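Local coordinates for hydroquinone dioxygenase large subunit (Pseudomonas sp., PDB 4ZXA), which probably catalyses, together with a small subunit, the metal-dependent cleavage of hydroquinone by dioxygen, using a cupin-type domain, at residues 316-320 against 321-325; 324-328 against 329-333. One frame throughout, in Å; residues are numbered along the deposited sequence.

Interaction 1. Residues 316-320 against 321-325; sequences WENAT and PNLPH
A type I beta turn from Thr-320 to Leu-323 carries the chain from strand 310-318 into helix 323-329, and an Asx turn at Asn-318 leads into it, sharing Thr-320. The beta turn is closed by a weak bond from Leu-323 N to Thr-320 O (3.4 Å). Pro-321, which has no N-H to offer, occupies its second position; its CD lies 3.5 Å from Thr-320 CG2, the two side chains meeting at about a right angle. In the Asx turn Asn-318 OD1 is gripped twice by Thr-320. The backbone N of Thr-320 reaches Asn-318 OD1 from well above the carbonyl plane, at 3.2 Å, whereas Thr-320 OG1 donates to it at 2.7 Å from only 18° off that plane. With OG1 beside its own backbone N (chi1 -58°), Thr-320 offers both donors to a single acceptor. Together with the bond from Asn-318 ND2 to Asn-58 OD1 of the small subunit, this probably fixes the turn of the amide. Leu-323 points back at the strand end: CD1 rests 3.8 Å from Thr-320 CB, while CD2 is modelled unusually close to Asn-318 O and Thr-320 O, so the exact place of the methyls is less sure. Leu-59 of the small subunit packs on Thr-320. Within the large subunit, Ala-240, just ahead of strand 241-249, backs Asn-318 and Thr-320, and Leu-323 lies on Arg-260 in the loop before strand 262-266.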
loop_
_atom_site.group_PDB
_atom_site.type_symbol
_atom_site.label_atom_id
_atom_site.label_comp_id
_atom_site.label_asym_id
_atom_site.label_seq_id
_atom_site.Cartn_x
_atom_site.Cartn_y
_atom_site.Cartn_z
ATOM N N TRP E 316 22.189 15.515 1.130
ATOM C CA TRP E 316 23.193 16.433 0.631
ATOM C C TRP E 316 23.108 16.514 -0.903
ATOM O O TRP E 316 23.430 15.566 -1.614
ATOM C CB TRP E 316 24.572 15.991 1.092
ATOM C CG TRP E 316 25.716 16.787 0.549
ATOM C CD1 TRP E 316 25.778 18.146 0.358
ATOM C CD2 TRP E 316 26.979 16.263 0.125
ATOM N NE1 TRP E 316 27.014 18.495 -0.156
ATOM C CE2 TRP E 316 27.764 17.355 -0.310
ATOM C CE3 TRP E 316 27.520 14.974 0.058
ATOM C CZ2 TRP E 316 29.057 17.193 -0.795
ATOM C CZ3 TRP E 316 28.810 14.816 -0.429
ATOM C CH2 TRP E 316 29.561 15.923 -0.851
ATOM N N GLU E 317 22.663 17.656 -1.405
ATOM C CA GLU E 317 22.399 17.790 -2.824
ATOM C C GLU E 317 23.479 18.584 -3.534
ATOM O O GLU E 317 24.221 19.356 -2.912
ATOM C CB GLU E 317 21.035 18.441 -3.048
ATOM C CG GLU E 317 19.859 17.524 -2.726
ATOM C CD GLU E 317 18.521 18.187 -3.002
ATOM O OE1 GLU E 317 18.518 19.284 -3.606
ATOM O OE2 GLU E 317 17.476 17.624 -2.603
ATOM N N ASN E 318 23.538 18.396 -4.845
ATOM C CA ASN E 318 24.484 19.087 -5.702
ATOM C C ASN E 318 23.729 19.753 -6.848
ATOM O O ASN E 318 23.272 19.088 -7.767
ATOM C CB ASN E 318 25.518 18.100 -6.244
ATOM C CG ASN E 318 26.559 18.774 -7.139
ATOM O OD1 ASN E 318 26.480 19.974 -7.408
ATOM N ND2 ASN E 318 27.536 18.002 -7.597
ATOM N N ALA E 319 23.605 21.069 -6.789
ATOM C CA ALA E 319 22.748 21.806 -7.703
ATOM C C ALA E 319 23.454 22.260 -8.998
ATOM O O ALA E 319 23.027 23.220 -9.648
ATOM C CB ALA E 319 22.146 22.999 -6.979
ATOM N N THR E 320 24.527 21.569 -9.368
ATOM C CA THR E 320 25.245 21.852 -10.604
ATOM C C THR E 320 24.424 21.471 -11.856
ATOM O O THR E 320 24.021 20.315 -12.023
ATOM C CB THR E 320 26.594 21.104 -10.623
ATOM O OG1 THR E 320 27.382 21.488 -9.483
ATOM C CG2 THR E 320 27.350 21.407 -11.907
ATOM N N PRO E 321 24.206 22.439 -12.755
ATOM C CA PRO E 321 23.278 22.311 -13.886
ATOM C C PRO E 321 23.576 21.180 -14.886
ATOM O O PRO E 321 22.624 20.592 -15.404
ATOM C CB PRO E 321 23.404 23.669 -14.586
ATOM C CG PRO E 321 23.933 24.607 -13.537
ATOM C CD PRO E 321 24.845 23.768 -12.720
ATOM N N ASN E 322 24.841 20.877 -15.165
ATOM C CA ASN E 322 25.136 19.916 -16.235
ATOM C C ASN E 322 25.310 18.467 -15.771
ATOM O O ASN E 322 25.892 17.643 -16.480
ATOM C CB ASN E 322 26.332 20.375 -17.083
ATOM C CG ASN E 322 27.674 20.220 -16.356
ATOM O OD1 ASN E 322 27.719 20.023 -15.143
ATOM N ND2 ASN E 322 28.770 20.292 -17.108
ATOM N N LEU E 323 24.800 18.158 -14.581
ATOM C CA LEU E 323 24.891 16.795 -14.039
ATOM C C LEU E 323 24.396 15.711 -15.007
ATOM O O LEU E 323 25.095 14.729 -15.235
ATOM C CB LEU E 323 24.187 16.680 -12.679
ATOM C CG LEU E 323 25.045 16.887 -11.414
ATOM C CD1 LEU E 323 26.392 17.514 -11.721
ATOM C CD2 LEU E 323 24.305 17.718 -10.373
ATOM N N PRO E 324 23.195 15.880 -15.587
ATOM C CA PRO E 324 22.741 14.849 -16.533
ATOM C C PRO E 324 23.777 14.608 -17.631
ATOM O O PRO E 324 24.074 13.450 -17.947
ATOM C CB PRO E 324 21.455 15.444 -17.115
ATOM C CG PRO E 324 20.965 16.355 -16.035
ATOM C CD PRO E 324 22.196 16.943 -15.400
ATOM N N HIS E 325 24.334 15.682 -18.193
ATOM C CA HIS E 325 25.411 15.534 -19.178
ATOM C C HIS E 325 26.583 14.717 -18.624
ATOM O O HIS E 325 27.032 13.766 -19.264
ATOM C CB HIS E 325 25.908 16.883 -19.684
ATOM C CG HIS E 325 27.249 16.809 -20.351
ATOM N ND1 HIS E 325 27.469 16.077 -21.498
ATOM C CD2 HIS E 325 28.442 17.355 -20.016
ATOM C CE1 HIS E 325 28.743 16.182 -21.843
ATOM N NE2 HIS E 325 29.355 16.951 -20.964
#

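Interaction 2. Residues 324-328 against 329-333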
loop_
_atom_site.group_PDB
_atom_site.type_symbol
_atom_site.label_atom_id
_atom_site.label_comp_id
_atom_site.label_asym_id
_atom_site.label_seq_id
_atom_site.Cartn_x
_atom_site.Cartn_y
_atom_site.Cartn_z
ATOM N N PRO E 324 23.195 15.880 -15.587
ATOM C CA PRO E 324 22.741 14.849 -16.533
ATOM C C PRO E 324 23.777 14.608 -17.631
ATOM O O PRO E 324 24.074 13.450 -17.947
ATOM C CB PRO E 324 21.455 15.444 -17.115
ATOM C CG PRO E 324 20.965 16.355 -16.035
ATOM C CD PRO E 324 22.196 16.943 -15.400
ATOM N N HIS E 325 24.334 15.682 -18.193
ATOM C CA HIS E 325 25.411 15.534 -19.178
ATOM C C HIS E 325 26.583 14.717 -18.624
ATOM O O HIS E 325 27.032 13.766 -19.264
ATOM C CB HIS E 325 25.908 16.883 -19.684
ATOM C CG HIS E 325 27.249 16.809 -20.351
ATOM N ND1 HIS E 325 27.469 16.077 -21.498
ATOM C CD2 HIS E 325 28.442 17.355 -20.016
ATOM C CE1 HIS E 325 28.743 16.182 -21.843
ATOM N NE2 HIS E 325 29.355 16.951 -20.964
ATOM N N LEU E 326 27.060 15.064 -17.428
ATOM C CA LEU E 326 28.197 14.335 -16.845
ATOM C C LEU E 326 27.949 12.840 -16.712
ATOM O O LEU E 326 28.846 12.039 -16.980
ATOM C CB LEU E 326 28.601 14.919 -15.506
ATOM C CG LEU E 326 29.004 16.389 -15.588
ATOM C CD1 LEU E 326 29.466 16.889 -14.246
ATOM C CD2 LEU E 326 30.083 16.537 -16.622
ATOM N N TYR E 327 26.735 12.456 -16.304
ATOM C CA TYR E 327 26.411 11.035 -16.131
ATOM C C TYR E 327 26.251 10.319 -17.466
ATOM O O TYR E 327 26.773 9.227 -17.644
ATOM C CB TYR E 327 25.185 10.824 -15.221
ATOM C CG TYR E 327 25.496 11.085 -13.767
ATOM C CD1 TYR E 327 26.094 10.105 -12.975
ATOM C CD2 TYR E 327 25.246 12.322 -13.197
ATOM C CE1 TYR E 327 26.417 10.349 -11.635
ATOM C CE2 TYR E 327 25.557 12.576 -11.866
ATOM C CZ TYR E 327 26.142 11.585 -11.094
ATOM O OH TYR E 327 26.439 11.848 -9.782
ATOM N N GLU E 328 25.555 10.952 -18.405
ATOM C CA GLU E 328 25.392 10.419 -19.752
ATOM C C GLU E 328 26.735 10.281 -20.509
ATOM O O GLU E 328 26.967 9.285 -21.198
ATOM C CB GLU E 328 24.409 11.312 -20.520
ATOM C CG GLU E 328 24.265 11.006 -22.006
ATOM C CD GLU E 328 23.300 9.860 -22.277
ATOM O OE1 GLU E 328 22.708 9.347 -21.296
ATOM O OE2 GLU E 328 23.133 9.475 -23.466
ATOM N N SER E 329 27.617 11.273 -20.368
ATOM C CA SER E 329 28.942 11.277 -21.016
ATOM C C SER E 329 29.876 10.200 -20.518
ATOM O O SER E 329 30.801 9.805 -21.216
ATOM C CB SER E 329 29.675 12.581 -20.725
ATOM O OG SER E 329 28.853 13.692 -20.938
ATOM N N GLY E 330 29.698 9.782 -19.275
ATOM C CA GLY E 330 30.639 8.855 -18.681
ATOM C C GLY E 330 31.677 9.567 -17.829
ATOM O O GLY E 330 32.607 8.933 -17.320
ATOM N N GLU E 331 31.523 10.882 -17.681
ATOM C CA GLU E 331 32.426 11.665 -16.854
ATOM C C GLU E 331 32.202 11.345 -15.390
ATOM O O GLU E 331 33.133 11.390 -14.592
ATOM C CB GLU E 331 32.223 13.155 -17.085
ATOM C CG GLU E 331 32.769 13.622 -18.420
ATOM C CD GLU E 331 34.294 13.546 -18.485
ATOM O OE1 GLU E 331 34.948 14.411 -17.862
ATOM O OE2 GLU E 331 34.835 12.620 -19.133
ATOM N N LEU E 332 30.957 11.035 -15.043
ATOM C CA LEU E 332 30.642 10.570 -13.706
ATOM C C LEU E 332 30.069 9.167 -13.786
ATOM O O LEU E 332 29.112 8.925 -14.526
ATOM C CB LEU E 332 29.650 11.510 -13.051
ATOM C CG LEU E 332 30.269 12.806 -12.544
ATOM C CD1 LEU E 332 29.194 13.695 -11.928
ATOM C CD2 LEU E 332 31.390 12.499 -11.540
ATOM N N LYS E 333 30.672 8.236 -13.051
ATOM C CA LYS E 333 30.163 6.873 -12.980
ATOM C C LYS E 333 28.883 6.793 -12.136
ATOM O O LYS E 333 28.607 7.686 -11.339
ATOM C CB LYS E 333 31.240 5.951 -12.414
ATOM C CG LYS E 333 32.563 6.050 -13.147
ATOM C CD LYS E 333 32.368 5.867 -14.642
ATOM C CE LYS E 333 33.677 6.048 -15.414
ATOM N NZ LYS E 333 33.463 6.088 -16.893
#
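Tyr-327 and Leu-332 both carry CG anti to their own carbonyl carbon (chi1 -73° and -77°), and in this setting the aromatic ring and the leucine branch come together beside the end of helix 323-329. Leu-332 CB lies over one face of the ring in a CH-pi contact, 3.9 Å from its centroid and displaced toward the rim. Leu-332 CD1 continues the cover to Tyr-327 CZ (3.8 Å), and the same methyl also lies 3.8 Å from Leu-326 CB. Lys-333 O approaches Tyr-327 CE1 at the ring edge (3.5 Å). The chain can double back like this because Gly-330, with positive phi (97°), terminates the helix in a way that resembles a Schellman motif, although the bonds Glu-331 N to Leu-326 O and Gly-330 N to Tyr-327 O are both weak. Leu-326 O also takes the stronger bond from Leu-332 N (3.0 Å), which arrives above the carbonyl plane. Lys-333 NZ folds back onto Gly-330 O at 3.0 Å, along one of the lone pairs of that oxygen. Were Tyr-327 an alanine, Leu-332 CB would probably lose the ring face it rests on, and Val-261 N the hydroxyl it is bonded to. Just before the glycine, Ser-329 N keeps an i to i-4 bond to His-325 O (2.8 Å), and Leu-59 of the small subunit packs against Leu-326 and Leu-332.

How the interactions relate
Interactions 1 and 2 lie at the start and end of helix 323-329, share Pro-324 and His-325, and have centres about 11 Å apart. The first joins the helix to strand 310-318, the second ends the helix and folds the following residues back over its last turn. Both reach two common neighbours: Leu-59 of the small subunit and Arg-260, the latter touched by Leu-323, Pro-324 and Tyr-327. Neither contact lines the active site. The side chains of Asn-318 and Tyr-327 are about 13 Å and 11 Å from the cadmium ion, and each about 13 Å from 4-hydroxybenzonitrile. Interaction 2 is linked to the metal site through Tyr-327 OH, bonded to the backbone N of Val-261, the residue before the cadmium-binding Glu-262.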